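Local coordinates for protein PA0821 (Pseudomonas aeruginosa, PDB 7DRG) that probably serves as the immunity protein (antitoxin) that neutralises a VRR-NUC-type nuclease effector of the type VI secretion system, at residues Leu292-Leu297 / Arg330-Asp335; Ala282-Pro287 / Pro339-Lys344; Ile227-Trp232 / Asp325-Arg330; Ser257-Tyr262 / Ile270-Tyr275. One frame throughout, in Å; residues are numbered along the deposited sequence.

Contact 1. Residues Leu292-Leu297 / Arg330-Asp335; sequences LLNHAL and RLDVED
Asn-294, on helix 288-297, meets the chain at Leu-331 and Asp-332 with its whole side chain. Its ND2 donates to Asp-332 OD1 at 2.7 Å, an almost straight bond (162°) nearly along the acceptor's C-O axis and in the amide plane. CB and CG of the asparagine rest against Leu-331, with CG 3.7 Å from Leu-331 CB. Two waters complete the grip: one is held between Asn-294 OD1 and Leu-331 N, the other accepts from ND2 and donates to Leu-331 O, so both polar backbone atoms of Leu-331 are bridged and the amide's rotation is fixed. The next residue, His-295, makes the second, mainly water-mediated link. Its CG stands anti to the backbone N (chi1 -170°), carrying the ring toward Asp-335, whose OD1 lies at the ring edge 3.1 Å from His-295 CE1, the carboxylate plane nearly perpendicular to the ring. A third water joins His-295 ND1 to Val-333 N. In the second shell Arg-301 forms a salt bridge with Asp-332 OD1, which probably helps to hold the acceptor in place. The linker between helices 321-328 and 338-348 is thus tied to helix 288-297, with Ile-338 packed on His-295 and Val-333.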
loop_
_atom_site.group_PDB
_atom_site.type_symbol
_atom_site.label_atom_id
_atom_site.label_comp_id
_atom_site.label_asym_id
_atom_site.label_seq_id
_atom_site.Cartn_x
_atom_site.Cartn_y
_atom_site.Cartn_z
ATOM N N LEU B 292 22.455 6.355 -3.248
ATOM C CA LEU B 292 23.730 6.829 -3.766
ATOM C C LEU B 292 24.088 6.145 -5.084
ATOM O O LEU B 292 24.566 6.797 -6.020
ATOM C CB LEU B 292 24.824 6.622 -2.720
ATOM C CG LEU B 292 24.694 7.494 -1.469
ATOM C CD1 LEU B 292 25.723 7.073 -0.436
ATOM C CD2 LEU B 292 24.839 8.979 -1.810
ATOM N N LEU B 293 23.847 4.835 -5.190
ATOM C CA LEU B 293 24.155 4.158 -6.442
ATOM C C LEU B 293 23.203 4.586 -7.553
ATOM O O LEU B 293 23.629 4.785 -8.696
ATOM C CB LEU B 293 24.107 2.645 -6.249
ATOM C CG LEU B 293 24.460 1.854 -7.510
ATOM C CD1 LEU B 293 25.873 2.171 -7.992
ATOM C CD2 LEU B 293 24.327 0.384 -7.238
ATOM N N ASN B 294 21.910 4.721 -7.241
ATOM C CA ASN B 294 20.957 5.171 -8.248
ATOM C C ASN B 294 21.323 6.553 -8.769
ATOM O O ASN B 294 21.170 6.834 -9.962
ATOM C CB ASN B 294 19.541 5.158 -7.665
ATOM C CG ASN B 294 18.499 5.740 -8.610
ATOM O OD1 ASN B 294 17.966 5.043 -9.475
ATOM N ND2 ASN B 294 18.184 7.021 -8.426
ATOM N N HIS B 295 21.814 7.429 -7.886
ATOM C CA HIS B 295 22.240 8.756 -8.320
ATOM C C HIS B 295 23.388 8.667 -9.321
ATOM O O HIS B 295 23.402 9.384 -10.329
ATOM C CB HIS B 295 22.638 9.590 -7.104
ATOM C CG HIS B 295 22.857 11.039 -7.411
ATOM N ND1 HIS B 295 21.819 11.918 -7.627
ATOM C CD2 HIS B 295 23.997 11.759 -7.542
ATOM C CE1 HIS B 295 22.309 13.119 -7.877
ATOM N NE2 HIS B 295 23.628 13.050 -7.829
ATOM N N ALA B 296 24.349 7.774 -9.068
ATOM C CA ALA B 296 25.498 7.633 -9.961
ATOM C C ALA B 296 25.118 7.034 -11.311
ATOM O O ALA B 296 25.779 7.319 -12.318
ATOM C CB ALA B 296 26.574 6.770 -9.301
ATOM N N LEU B 297 24.076 6.204 -11.361
ATOM C CA LEU B 297 23.748 5.452 -12.565
ATOM C C LEU B 297 22.487 5.919 -13.277
ATOM O O LEU B 297 22.166 5.375 -14.335
ATOM C CB LEU B 297 23.608 3.962 -12.228
ATOM C CG LEU B 297 24.865 3.274 -11.696
ATOM C CD1 LEU B 297 24.614 1.782 -11.503
ATOM C CD2 LEU B 297 26.041 3.502 -12.635
ATOM N N ARG B 330 11.898 5.849 -8.300
ATOM C CA ARG B 330 11.564 5.865 -6.876
ATOM C C ARG B 330 12.740 6.218 -5.972
ATOM O O ARG B 330 12.516 6.673 -4.844
ATOM C CB ARG B 330 10.983 4.514 -6.459
ATOM C CG ARG B 330 11.988 3.392 -6.531
ATOM C CD ARG B 330 11.338 2.012 -6.600
ATOM N NE ARG B 330 12.408 1.019 -6.550
ATOM C CZ ARG B 330 13.225 0.748 -7.565
ATOM N NH1 ARG B 330 13.067 1.354 -8.737
ATOM N NH2 ARG B 330 14.209 -0.129 -7.403
ATOM N N LEU B 331 13.974 6.032 -6.422
ATOM C CA LEU B 331 15.137 6.309 -5.593
ATOM C C LEU B 331 15.767 7.674 -5.859
ATOM O O LEU B 331 16.728 8.043 -5.170
ATOM C CB LEU B 331 16.183 5.204 -5.796
ATOM C CG LEU B 331 15.767 3.775 -5.430
ATOM C CD1 LEU B 331 16.767 2.747 -5.977
ATOM C CD2 LEU B 331 15.660 3.643 -3.928
ATOM N N ASP B 332 15.259 8.427 -6.836
ATOM C CA ASP B 332 15.875 9.694 -7.222
ATOM C C ASP B 332 15.814 10.717 -6.093
ATOM O O ASP B 332 14.814 10.821 -5.377
ATOM C CB ASP B 332 15.178 10.270 -8.457
ATOM C CG ASP B 332 15.523 9.532 -9.732
ATOM O OD1 ASP B 332 16.397 8.641 -9.699
ATOM O OD2 ASP B 332 14.919 9.858 -10.777
ATOM N N VAL B 333 16.896 11.489 -5.954
ATOM C CA VAL B 333 16.991 12.596 -5.008
ATOM C C VAL B 333 17.614 13.788 -5.729
ATOM O O VAL B 333 18.147 13.666 -6.831
ATOM C CB VAL B 333 17.814 12.232 -3.753
ATOM C CG1 VAL B 333 17.176 11.076 -2.992
ATOM C CG2 VAL B 333 19.244 11.903 -4.134
ATOM N N GLU B 334 17.538 14.956 -5.089
ATOM C CA GLU B 334 18.176 16.151 -5.634
ATOM C C GLU B 334 19.680 16.112 -5.390
ATOM O O GLU B 334 20.142 15.604 -4.364
ATOM C CB GLU B 334 17.591 17.422 -5.008
ATOM C CG GLU B 334 16.093 17.606 -5.212
ATOM C CD GLU B 334 15.689 17.572 -6.673
ATOM O OE1 GLU B 334 16.473 18.047 -7.525
ATOM O OE2 GLU B 334 14.587 17.061 -6.971
ATOM N N ASP B 335 20.439 16.661 -6.348
ATOM C CA ASP B 335 21.897 16.717 -6.232
ATOM C C ASP B 335 22.336 17.318 -4.904
ATOM O O ASP B 335 23.311 16.860 -4.295
ATOM C CB ASP B 335 22.493 17.532 -7.382
ATOM C CG ASP B 335 22.333 16.860 -8.727
ATOM O OD1 ASP B 335 21.489 15.948 -8.843
ATOM O OD2 ASP B 335 23.060 17.243 -9.670
HETATM O O HOH W 1 15.022 5.094 -8.857
HETATM O O HOH W 2 19.251 8.511 -6.150
HETATM O O HOH W 3 19.159 10.842 -7.691
#

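Contact 2. Residues Ala282-Pro287 / Pro339-Lys344; sequences AEDSRP and PRWCDK
Trp-341 pushes the six-membered end of its indole edge-on into the bend formed by Asp-284 and Arg-286, with the most surface buried here. Its CZ3 comes within 3.5 Å of Arg-286 O and its CZ2 within 3.6 Å of Asp-284 OD2, both oxygens lying near the ring plane. The carboxylate stands at 75° to the indole. What it meets is held together by its own bonds: Asp-284 OD1 accepts from Arg-286 N, closing an Asx turn, and from Arg-286 NE at 2.7 Å, while the approach of NH2 to OD2 is too short to be trusted in detail. Bent at chi3 (-72°), the arginine brings its guanidinium back onto this carboxylate.

Lys-344 runs past Glu-283 in the opposite direction and brings NZ within 3.8 Å of Asp-284 CB. A single water accepts from NZ and donates to both Asp-284 O and Arg-286 O, linking the lysine to the backbone of the turn; Asp-281 gives the ammonium a salt bridge, and Glu-283 OE1 stays 4.1 Å from NZ. The loop thereby docks on helix 338-348 just before Pro-287, the N-cap residue of helix 288-297, whose Ala-288, Val-291 and Leu-292 also pack against Trp-341.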
loop_
_atom_site.group_PDB
_atom_site.type_symbol
_atom_site.label_atom_id
_atom_site.label_comp_id
_atom_site.label_asym_id
_atom_site.label_seq_id
_atom_site.Cartn_x
_atom_site.Cartn_y
_atom_site.Cartn_z
ATOM N N ALA B 282 13.027 5.532 9.722
ATOM C CA ALA B 282 11.801 6.249 10.055
ATOM C C ALA B 282 11.682 7.551 9.274
ATOM O O ALA B 282 10.568 7.981 8.949
ATOM C CB ALA B 282 11.748 6.523 11.557
ATOM N N GLU B 283 12.812 8.177 8.943
ATOM C CA GLU B 283 12.778 9.464 8.258
ATOM C C GLU B 283 12.513 9.308 6.766
ATOM O O GLU B 283 11.737 10.078 6.188
ATOM C CB GLU B 283 14.093 10.208 8.493
ATOM C CG GLU B 283 14.397 10.446 9.962
ATOM C CD GLU B 283 15.829 10.109 10.322
ATOM O OE1 GLU B 283 16.666 10.010 9.399
ATOM O OE2 GLU B 283 16.115 9.937 11.527
ATOM N N ASP B 284 13.137 8.318 6.129
ATOM C CA ASP B 284 13.035 8.153 4.686
ATOM C C ASP B 284 13.041 6.666 4.359
ATOM O O ASP B 284 13.917 5.933 4.825
ATOM C CB ASP B 284 14.193 8.868 3.980
ATOM C CG ASP B 284 13.902 9.148 2.523
ATOM O OD1 ASP B 284 13.615 8.191 1.771
ATOM O OD2 ASP B 284 13.949 10.331 2.130
ATOM N N SER B 285 12.065 6.228 3.561
ATOM C CA SER B 285 11.933 4.813 3.228
ATOM C C SER B 285 12.944 4.331 2.193
ATOM O O SER B 285 13.002 3.125 1.930
ATOM C CB SER B 285 10.527 4.535 2.709
ATOM O OG SER B 285 10.317 5.236 1.499
ATOM N N ARG B 286 13.722 5.224 1.592
ATOM C CA ARG B 286 14.688 4.838 0.560
ATOM C C ARG B 286 16.006 4.401 1.199
ATOM O O ARG B 286 16.571 5.151 2.007
ATOM C CB ARG B 286 14.934 5.998 -0.396
ATOM C CG ARG B 286 13.672 6.469 -1.107
ATOM C CD ARG B 286 13.832 7.851 -1.765
ATOM N NE ARG B 286 13.889 8.933 -0.777
ATOM C CZ ARG B 286 13.788 10.227 -1.086
ATOM N NH1 ARG B 286 13.622 10.594 -2.352
ATOM N NH2 ARG B 286 13.849 11.160 -0.135
ATOM N N PRO B 287 16.535 3.222 0.852
ATOM C CA PRO B 287 17.816 2.782 1.435
ATOM C C PRO B 287 18.966 3.678 0.990
ATOM O O PRO B 287 19.150 3.919 -0.205
ATOM C CB PRO B 287 17.987 1.356 0.895
ATOM C CG PRO B 287 16.627 0.945 0.410
ATOM C CD PRO B 287 15.953 2.205 -0.042
ATOM N N PRO B 339 25.293 14.994 -0.139
ATOM C CA PRO B 339 26.128 14.956 1.077
ATOM C C PRO B 339 25.386 14.466 2.308
ATOM O O PRO B 339 25.968 13.736 3.119
ATOM C CB PRO B 339 26.592 16.413 1.221
ATOM C CG PRO B 339 26.652 16.901 -0.189
ATOM C CD PRO B 339 25.420 16.292 -0.828
ATOM N N ARG B 340 24.108 14.826 2.461
ATOM C CA ARG B 340 23.343 14.330 3.601
ATOM C C ARG B 340 23.176 12.815 3.528
ATOM O O ARG B 340 23.224 12.127 4.555
ATOM C CB ARG B 340 21.980 15.017 3.679
ATOM C CG ARG B 340 21.136 14.521 4.845
ATOM C CD ARG B 340 19.808 15.260 4.985
ATOM N NE ARG B 340 18.906 15.032 3.859
ATOM C CZ ARG B 340 18.241 13.899 3.643
ATOM N NH1 ARG B 340 18.383 12.870 4.467
ATOM N NH2 ARG B 340 17.440 13.793 2.591
ATOM N N TRP B 341 22.992 12.278 2.319
ATOM C CA TRP B 341 22.889 10.828 2.163
ATOM C C TRP B 341 24.230 10.147 2.423
ATOM O O TRP B 341 24.269 9.038 2.972
ATOM C CB TRP B 341 22.358 10.482 0.768
ATOM C CG TRP B 341 20.874 10.694 0.639
ATOM C CD1 TRP B 341 20.240 11.769 0.083
ATOM C CD2 TRP B 341 19.842 9.809 1.093
ATOM N NE1 TRP B 341 18.874 11.605 0.159
ATOM C CE2 TRP B 341 18.606 10.408 0.773
ATOM C CE3 TRP B 341 19.844 8.567 1.735
ATOM C CZ2 TRP B 341 17.389 9.809 1.072
ATOM C CZ3 TRP B 341 18.634 7.970 2.031
ATOM C CH2 TRP B 341 17.419 8.593 1.701
ATOM N N CYS B 342 25.339 10.795 2.042
ATOM C CA CYS B 342 26.664 10.286 2.390
ATOM C C CYS B 342 26.852 10.220 3.899
ATOM O O CYS B 342 27.468 9.278 4.415
ATOM C CB CYS B 342 27.754 11.168 1.777
ATOM S SG CYS B 342 27.683 11.338 -0.020
ATOM N N ASP B 343 26.366 11.235 4.620
ATOM C CA ASP B 343 26.487 11.234 6.075
ATOM C C ASP B 343 25.628 10.141 6.695
ATOM O O ASP B 343 26.046 9.483 7.656
ATOM C CB ASP B 343 26.091 12.596 6.648
ATOM C CG ASP B 343 27.126 13.681 6.382
ATOM O OD1 ASP B 343 28.325 13.363 6.249
ATOM O OD2 ASP B 343 26.728 14.866 6.325
ATOM N N LYS B 344 24.424 9.933 6.158
ATOM C CA LYS B 344 23.548 8.896 6.688
ATOM C C LYS B 344 24.158 7.514 6.485
ATOM O O LYS B 344 24.073 6.651 7.368
ATOM C CB LYS B 344 22.171 8.990 6.027
ATOM C CG LYS B 344 21.087 8.238 6.773
ATOM C CD LYS B 344 19.762 8.993 6.792
ATOM C CE LYS B 344 19.086 8.988 5.435
ATOM N NZ LYS B 344 17.606 8.872 5.569
HETATM O O HOH W 4 16.774 6.228 4.506
HETATM O O HOH W 5 15.366 12.515 3.128
#

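Contact 3. Residues Ile227-Trp232 / Asp325-Arg330; sequences IKTVSW and DQWLKR
Lys-228 brings CE up to the CZ3-CH2 side of the Trp-327 indole, 3.6 Å from Trp-327 CZ3, the two side chains crossing at about a right angle. The lysine is fully extended, with CG anti to the backbone N (chi1 177°), and so carries NZ past the indole to a salt bridge with Asp-209 and a hydrogen bond to the carbonyl of Val-210. Leu-328 CD2 packs on Lys-228 O. On the same indole the guanidinium of Arg-330 is stacked in a cation-pi arrangement, with Trp-327 CZ2 3.3 Å above the guanidinium plane and over its centre. The C-terminal end of helix 321-328 is thus fitted against the loop that leads into strand 233-237. Arg-330 NH2 donates to Thr-229 OG1 at 2.9 Å in a virtually linear bond (178°) in the guanidinium plane; the hydroxyl in turn donates to Val-230 O. NH1 reaches back to Trp-327 O, meeting that carbonyl from the face opposite the one used by Arg-330 N, and NE is taken by Pro-206 O. Two waters add further links: one joins NH1 to Lys-228 O and Leu-328 O, another joins NH2 to Val-230 O. Leu-319 of the second subunit packs on Trp-327.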
loop_
_atom_site.group_PDB
_atom_site.type_symbol
_atom_site.label_atom_id
_atom_site.label_comp_id
_atom_site.label_asym_id
_atom_site.label_seq_id
_atom_site.Cartn_x
_atom_site.Cartn_y
_atom_site.Cartn_z
ATOM N N ILE B 227 19.729 0.513 -18.114
ATOM C CA ILE B 227 19.384 -0.441 -17.066
ATOM C C ILE B 227 18.025 -0.107 -16.466
ATOM O O ILE B 227 17.575 1.044 -16.470
ATOM C CB ILE B 227 20.442 -0.503 -15.939
ATOM C CG1 ILE B 227 20.584 0.857 -15.247
ATOM C CG2 ILE B 227 21.775 -1.005 -16.475
ATOM C CD1 ILE B 227 21.477 0.815 -14.028
ATOM N N LYS B 228 17.378 -1.141 -15.929
ATOM C CA LYS B 228 16.076 -0.974 -15.297
ATOM C C LYS B 228 16.201 -0.362 -13.910
ATOM O O LYS B 228 15.462 0.567 -13.560
ATOM C CB LYS B 228 15.376 -2.330 -15.211
ATOM C CG LYS B 228 14.031 -2.306 -14.496
ATOM C CD LYS B 228 13.668 -3.728 -14.101
ATOM C CE LYS B 228 12.444 -3.785 -13.212
ATOM N NZ LYS B 228 12.205 -5.183 -12.742
ATOM N N THR B 229 17.116 -0.880 -13.099
ATOM C CA THR B 229 17.150 -0.501 -11.697
ATOM C C THR B 229 18.489 -0.894 -11.100
ATOM O O THR B 229 19.183 -1.786 -11.600
ATOM C CB THR B 229 16.019 -1.170 -10.904
ATOM O OG1 THR B 229 16.027 -0.685 -9.556
ATOM C CG2 THR B 229 16.214 -2.686 -10.878
ATOM N N VAL B 230 18.836 -0.208 -10.021
ATOM C CA VAL B 230 19.873 -0.676 -9.117
ATOM C C VAL B 230 19.204 -1.470 -8.000
ATOM O O VAL B 230 18.003 -1.346 -7.748
ATOM C CB VAL B 230 20.708 0.495 -8.556
ATOM C CG1 VAL B 230 21.138 1.430 -9.678
ATOM C CG2 VAL B 230 19.915 1.263 -7.494
ATOM N N SER B 231 19.982 -2.312 -7.333
ATOM C CA SER B 231 19.514 -2.979 -6.123
ATOM C C SER B 231 20.743 -3.302 -5.290
ATOM O O SER B 231 21.780 -2.647 -5.431
ATOM C CB SER B 231 18.669 -4.219 -6.462
ATOM O OG SER B 231 17.945 -4.633 -5.310
ATOM N N TRP B 232 20.632 -4.299 -4.408
ATOM C CA TRP B 232 21.784 -4.681 -3.591
ATOM C C TRP B 232 22.979 -5.036 -4.468
ATOM O O TRP B 232 24.109 -4.601 -4.211
ATOM C CB TRP B 232 21.422 -5.852 -2.672
ATOM C CG TRP B 232 22.558 -6.259 -1.776
ATOM C CD1 TRP B 232 23.333 -5.432 -1.005
ATOM C CD2 TRP B 232 23.052 -7.588 -1.555
ATOM N NE1 TRP B 232 24.276 -6.166 -0.326
ATOM C CE2 TRP B 232 24.126 -7.490 -0.642
ATOM C CE3 TRP B 232 22.684 -8.848 -2.032
ATOM C CZ2 TRP B 232 24.831 -8.609 -0.195
ATOM C CZ3 TRP B 232 23.389 -9.958 -1.594
ATOM C CH2 TRP B 232 24.451 -9.836 -0.694
ATOM N N ASP B 325 6.366 4.023 -14.949
ATOM C CA ASP B 325 7.402 5.022 -15.184
ATOM C C ASP B 325 7.835 5.683 -13.881
ATOM O O ASP B 325 9.025 5.949 -13.676
ATOM C CB ASP B 325 6.903 6.077 -16.175
ATOM C CG ASP B 325 6.773 5.543 -17.593
ATOM O OD1 ASP B 325 7.171 4.386 -17.851
ATOM O OD2 ASP B 325 6.272 6.291 -18.460
ATOM N N GLN B 326 6.879 5.962 -12.987
ATOM C CA GLN B 326 7.227 6.569 -11.708
ATOM C C GLN B 326 8.020 5.608 -10.833
ATOM O O GLN B 326 8.942 6.025 -10.121
ATOM C CB GLN B 326 5.962 7.044 -10.990
ATOM C CG GLN B 326 5.318 8.248 -11.640
ATOM C CD GLN B 326 6.215 9.471 -11.624
ATOM O OE1 GLN B 326 6.415 10.120 -12.650
ATOM N NE2 GLN B 326 6.765 9.791 -10.455
ATOM N N TRP B 327 7.681 4.317 -10.878
ATOM C CA TRP B 327 8.429 3.335 -10.098
ATOM C C TRP B 327 9.917 3.361 -10.445
ATOM O O TRP B 327 10.771 3.216 -9.561
ATOM C CB TRP B 327 7.855 1.931 -10.317
ATOM C CG TRP B 327 8.610 0.906 -9.517
ATOM C CD1 TRP B 327 8.395 0.573 -8.211
ATOM C CD2 TRP B 327 9.730 0.126 -9.951
ATOM N NE1 TRP B 327 9.294 -0.376 -7.808
ATOM C CE2 TRP B 327 10.127 -0.674 -8.858
ATOM C CE3 TRP B 327 10.430 0.017 -11.159
ATOM C CZ2 TRP B 327 11.202 -1.566 -8.932
ATOM C CZ3 TRP B 327 11.499 -0.874 -11.232
ATOM C CH2 TRP B 327 11.869 -1.651 -10.123
ATOM N N LEU B 328 10.246 3.558 -11.725
ATOM C CA LEU B 328 11.648 3.604 -12.138
ATOM C C LEU B 328 12.418 4.700 -11.416
ATOM O O LEU B 328 13.634 4.571 -11.202
ATOM C CB LEU B 328 11.741 3.826 -13.647
ATOM C CG LEU B 328 11.226 2.708 -14.551
ATOM C CD1 LEU B 328 11.247 3.154 -16.008
ATOM C CD2 LEU B 328 12.080 1.464 -14.361
ATOM N N LYS B 329 11.733 5.781 -11.043
ATOM C CA LYS B 329 12.343 6.963 -10.446
ATOM C C LYS B 329 12.299 6.959 -8.924
ATOM O O LYS B 329 12.643 7.975 -8.311
ATOM C CB LYS B 329 11.653 8.236 -10.945
ATOM C CG LYS B 329 11.431 8.363 -12.444
ATOM C CD LYS B 329 10.628 9.643 -12.718
ATOM C CE LYS B 329 9.932 9.635 -14.071
ATOM N NZ LYS B 329 10.890 9.777 -15.203
ATOM N N ARG B 330 11.898 5.849 -8.300
ATOM C CA ARG B 330 11.564 5.865 -6.876
ATOM C C ARG B 330 12.740 6.218 -5.972
ATOM O O ARG B 330 12.516 6.673 -4.844
ATOM C CB ARG B 330 10.983 4.514 -6.459
ATOM C CG ARG B 330 11.988 3.392 -6.531
ATOM C CD ARG B 330 11.338 2.012 -6.600
ATOM N NE ARG B 330 12.408 1.019 -6.550
ATOM C CZ ARG B 330 13.225 0.748 -7.565
ATOM N NH1 ARG B 330 13.067 1.354 -8.737
ATOM N NH2 ARG B 330 14.209 -0.129 -7.403
HETATM O O HOH W 6 14.814 1.993 -11.128
HETATM O O HOH W 7 15.946 -1.756 -5.676
#

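Contact 4. Residues Ser257-Tyr262 / Ile270-Tyr275; sequences SHFAFY and IQAGAY
Phe-259 to Phe-261 pair with Ile-270 to Ala-272 as the two arms of an antiparallel beta hairpin; the axes of segments 259-262 and 270-272 pass 4.7 Å apart. Ala-260 and Gln-271 form the hydrogen-bonded pair: Gln-271 N donates to Ala-260 O at 2.8 Å and Ala-260 N to Gln-271 O at 3.1 Å. Past the strand end, Gly-273 N donates to His-258 O. A CA-H...O contact from Phe-259 CA to Gln-271 O adds to this seam.

Apolar packing gathers on the face carrying both phenylalanines. Phe-261 lies side by side with Ile-270, its CD2 3.9 Å from Ile-270 CG1, and Phe-259 CE2 sits 3.7 Å from Ala-272 CB; Leu-292 and Leu-293 cover Phe-259.

The face of Ala-260 and Gln-271 holds the side-chain hydrogen bonds. Bonds from Gln-271 NE2 to Asn-356 and from Leu-358 to Tyr-262 OH tie it to the C-terminal stretch. Gln-271 is extended (chi1 173°): NE2 also donates to Gly-273 O, and Tyr-262 OH donates to OE1 at 2.7 Å, with phenol ring and amide nearly coplanar.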
loop_
_atom_site.group_PDB
_atom_site.type_symbol
_atom_site.label_atom_id
_atom_site.label_comp_id
_atom_site.label_asym_id
_atom_site.label_seq_id
_atom_site.Cartn_x
_atom_site.Cartn_y
_atom_site.Cartn_z
ATOM N N SER B 257 33.886 2.019 1.797
ATOM C CA SER B 257 33.445 1.513 3.092
ATOM C C SER B 257 32.134 0.749 2.971
ATOM O O SER B 257 31.844 -0.128 3.795
ATOM C CB SER B 257 33.292 2.666 4.088
ATOM O OG SER B 257 32.380 3.651 3.633
ATOM N N HIS B 258 31.328 1.068 1.959
ATOM C CA HIS B 258 29.994 0.504 1.842
ATOM C C HIS B 258 29.690 -0.084 0.477
ATOM O O HIS B 258 28.701 -0.812 0.356
ATOM C CB HIS B 258 28.932 1.560 2.171
ATOM C CG HIS B 258 28.844 1.897 3.626
ATOM N ND1 HIS B 258 29.787 2.670 4.268
ATOM C CD2 HIS B 258 27.917 1.583 4.564
ATOM C CE1 HIS B 258 29.451 2.812 5.537
ATOM N NE2 HIS B 258 28.322 2.159 5.744
ATOM N N PHE B 259 30.500 0.193 -0.542
ATOM C CA PHE B 259 30.296 -0.337 -1.883
ATOM C C PHE B 259 31.486 -1.199 -2.265
ATOM O O PHE B 259 32.641 -0.804 -2.058
ATOM C CB PHE B 259 30.100 0.789 -2.901
ATOM C CG PHE B 259 28.859 1.601 -2.664
ATOM C CD1 PHE B 259 28.859 2.651 -1.758
ATOM C CD2 PHE B 259 27.681 1.307 -3.337
ATOM C CE1 PHE B 259 27.714 3.394 -1.529
ATOM C CE2 PHE B 259 26.532 2.045 -3.113
ATOM C CZ PHE B 259 26.545 3.089 -2.209
ATOM N N ALA B 260 31.199 -2.380 -2.801
ATOM C CA ALA B 260 32.217 -3.289 -3.299
ATOM C C ALA B 260 32.027 -3.484 -4.795
ATOM O O ALA B 260 30.911 -3.386 -5.316
ATOM C CB ALA B 260 32.164 -4.646 -2.586
ATOM N N PHE B 261 33.130 -3.761 -5.481
ATOM C CA PHE B 261 33.132 -3.932 -6.925
ATOM C C PHE B 261 33.764 -5.268 -7.264
ATOM O O PHE B 261 34.863 -5.583 -6.796
ATOM C CB PHE B 261 33.876 -2.785 -7.614
ATOM C CG PHE B 261 33.297 -1.441 -7.306
ATOM C CD1 PHE B 261 33.632 -0.784 -6.135
ATOM C CD2 PHE B 261 32.384 -0.852 -8.165
ATOM C CE1 PHE B 261 33.077 0.446 -5.836
ATOM C CE2 PHE B 261 31.835 0.380 -7.875
ATOM C CZ PHE B 261 32.180 1.029 -6.708
ATOM N N TYR B 262 33.049 -6.061 -8.052
ATOM C CA TYR B 262 33.523 -7.361 -8.497
ATOM C C TYR B 262 33.687 -7.306 -10.005
ATOM O O TYR B 262 32.701 -7.301 -10.753
ATOM C CB TYR B 262 32.563 -8.473 -8.074
ATOM C CG TYR B 262 32.325 -8.511 -6.585
ATOM C CD1 TYR B 262 33.258 -9.083 -5.723
ATOM C CD2 TYR B 262 31.178 -7.953 -6.036
ATOM C CE1 TYR B 262 33.045 -9.106 -4.362
ATOM C CE2 TYR B 262 30.953 -7.977 -4.674
ATOM C CZ TYR B 262 31.885 -8.551 -3.841
ATOM O OH TYR B 262 31.660 -8.570 -2.483
ATOM N N ILE B 270 28.323 -4.388 -8.825
ATOM C CA ILE B 270 28.431 -3.442 -7.719
ATOM C C ILE B 270 27.585 -3.968 -6.572
ATOM O O ILE B 270 26.419 -4.319 -6.772
ATOM C CB ILE B 270 27.969 -2.039 -8.142
ATOM C CG1 ILE B 270 28.734 -1.576 -9.381
ATOM C CG2 ILE B 270 28.121 -1.045 -6.982
ATOM C CD1 ILE B 270 28.238 -0.276 -9.959
ATOM N N GLN B 271 28.169 -4.032 -5.377
ATOM C CA GLN B 271 27.450 -4.410 -4.166
ATOM C C GLN B 271 27.182 -3.142 -3.366
ATOM O O GLN B 271 28.122 -2.452 -2.961
ATOM C CB GLN B 271 28.250 -5.420 -3.339
ATOM C CG GLN B 271 27.621 -5.726 -1.976
ATOM C CD GLN B 271 28.436 -6.715 -1.150
ATOM O OE1 GLN B 271 29.312 -7.410 -1.674
ATOM N NE2 GLN B 271 28.139 -6.794 0.142
ATOM N N ALA B 272 25.905 -2.828 -3.154
ATOM C CA ALA B 272 25.512 -1.597 -2.466
ATOM C C ALA B 272 25.111 -1.940 -1.037
ATOM O O ALA B 272 23.940 -2.173 -0.746
ATOM C CB ALA B 272 24.369 -0.908 -3.209
ATOM N N GLY B 273 26.082 -1.927 -0.128
ATOM C CA GLY B 273 25.796 -2.127 1.277
ATOM C C GLY B 273 26.108 -3.536 1.757
ATOM O O GLY B 273 26.365 -4.460 0.983
ATOM N N ALA B 274 26.053 -3.683 3.089
ATOM C CA ALA B 274 26.472 -4.910 3.761
ATOM C C ALA B 274 25.473 -6.040 3.591
ATOM O O ALA B 274 25.818 -7.202 3.833
ATOM C CB ALA B 274 26.685 -4.636 5.255
ATOM N N TYR B 275 24.244 -5.721 3.204
ATOM C CA TYR B 275 23.187 -6.698 2.991
ATOM C C TYR B 275 22.123 -6.044 2.126
ATOM O O TYR B 275 22.114 -4.817 1.980
ATOM C CB TYR B 275 22.584 -7.174 4.327
ATOM C CG TYR B 275 22.401 -6.089 5.368
ATOM C CD1 TYR B 275 21.466 -5.075 5.199
ATOM C CD2 TYR B 275 23.154 -6.098 6.532
ATOM C CE1 TYR B 275 21.299 -4.087 6.159
ATOM C CE2 TYR B 275 22.995 -5.124 7.492
ATOM C CZ TYR B 275 22.069 -4.122 7.302
ATOM O OH TYR B 275 21.923 -3.156 8.270
#

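Along the chain, contact 4 closes first and is nested within the loop spanned by contact 3; contact 1 is nested in turn within that of contact 2, and contact 3 crosses both. Helix 288-297 is the common hub: it carries one side of contact 1, starts directly after the loop of contact 2, and packs on the hairpin of contact 4. Contacts 1 and 3 share Arg-330 and have centres about 10 Å apart, where Val-230 of contact 3 packs on Leu-293, Asn-294 and Leu-331; the centres of contacts 1 and 2 are about 11 Å apart. Trp-232 joins contact 3 to contact 4, whose centre is about 18 Å away. The contacts thus join helices 288-297, 321-328 and 338-348 and their loops to the 259-272 hairpin region.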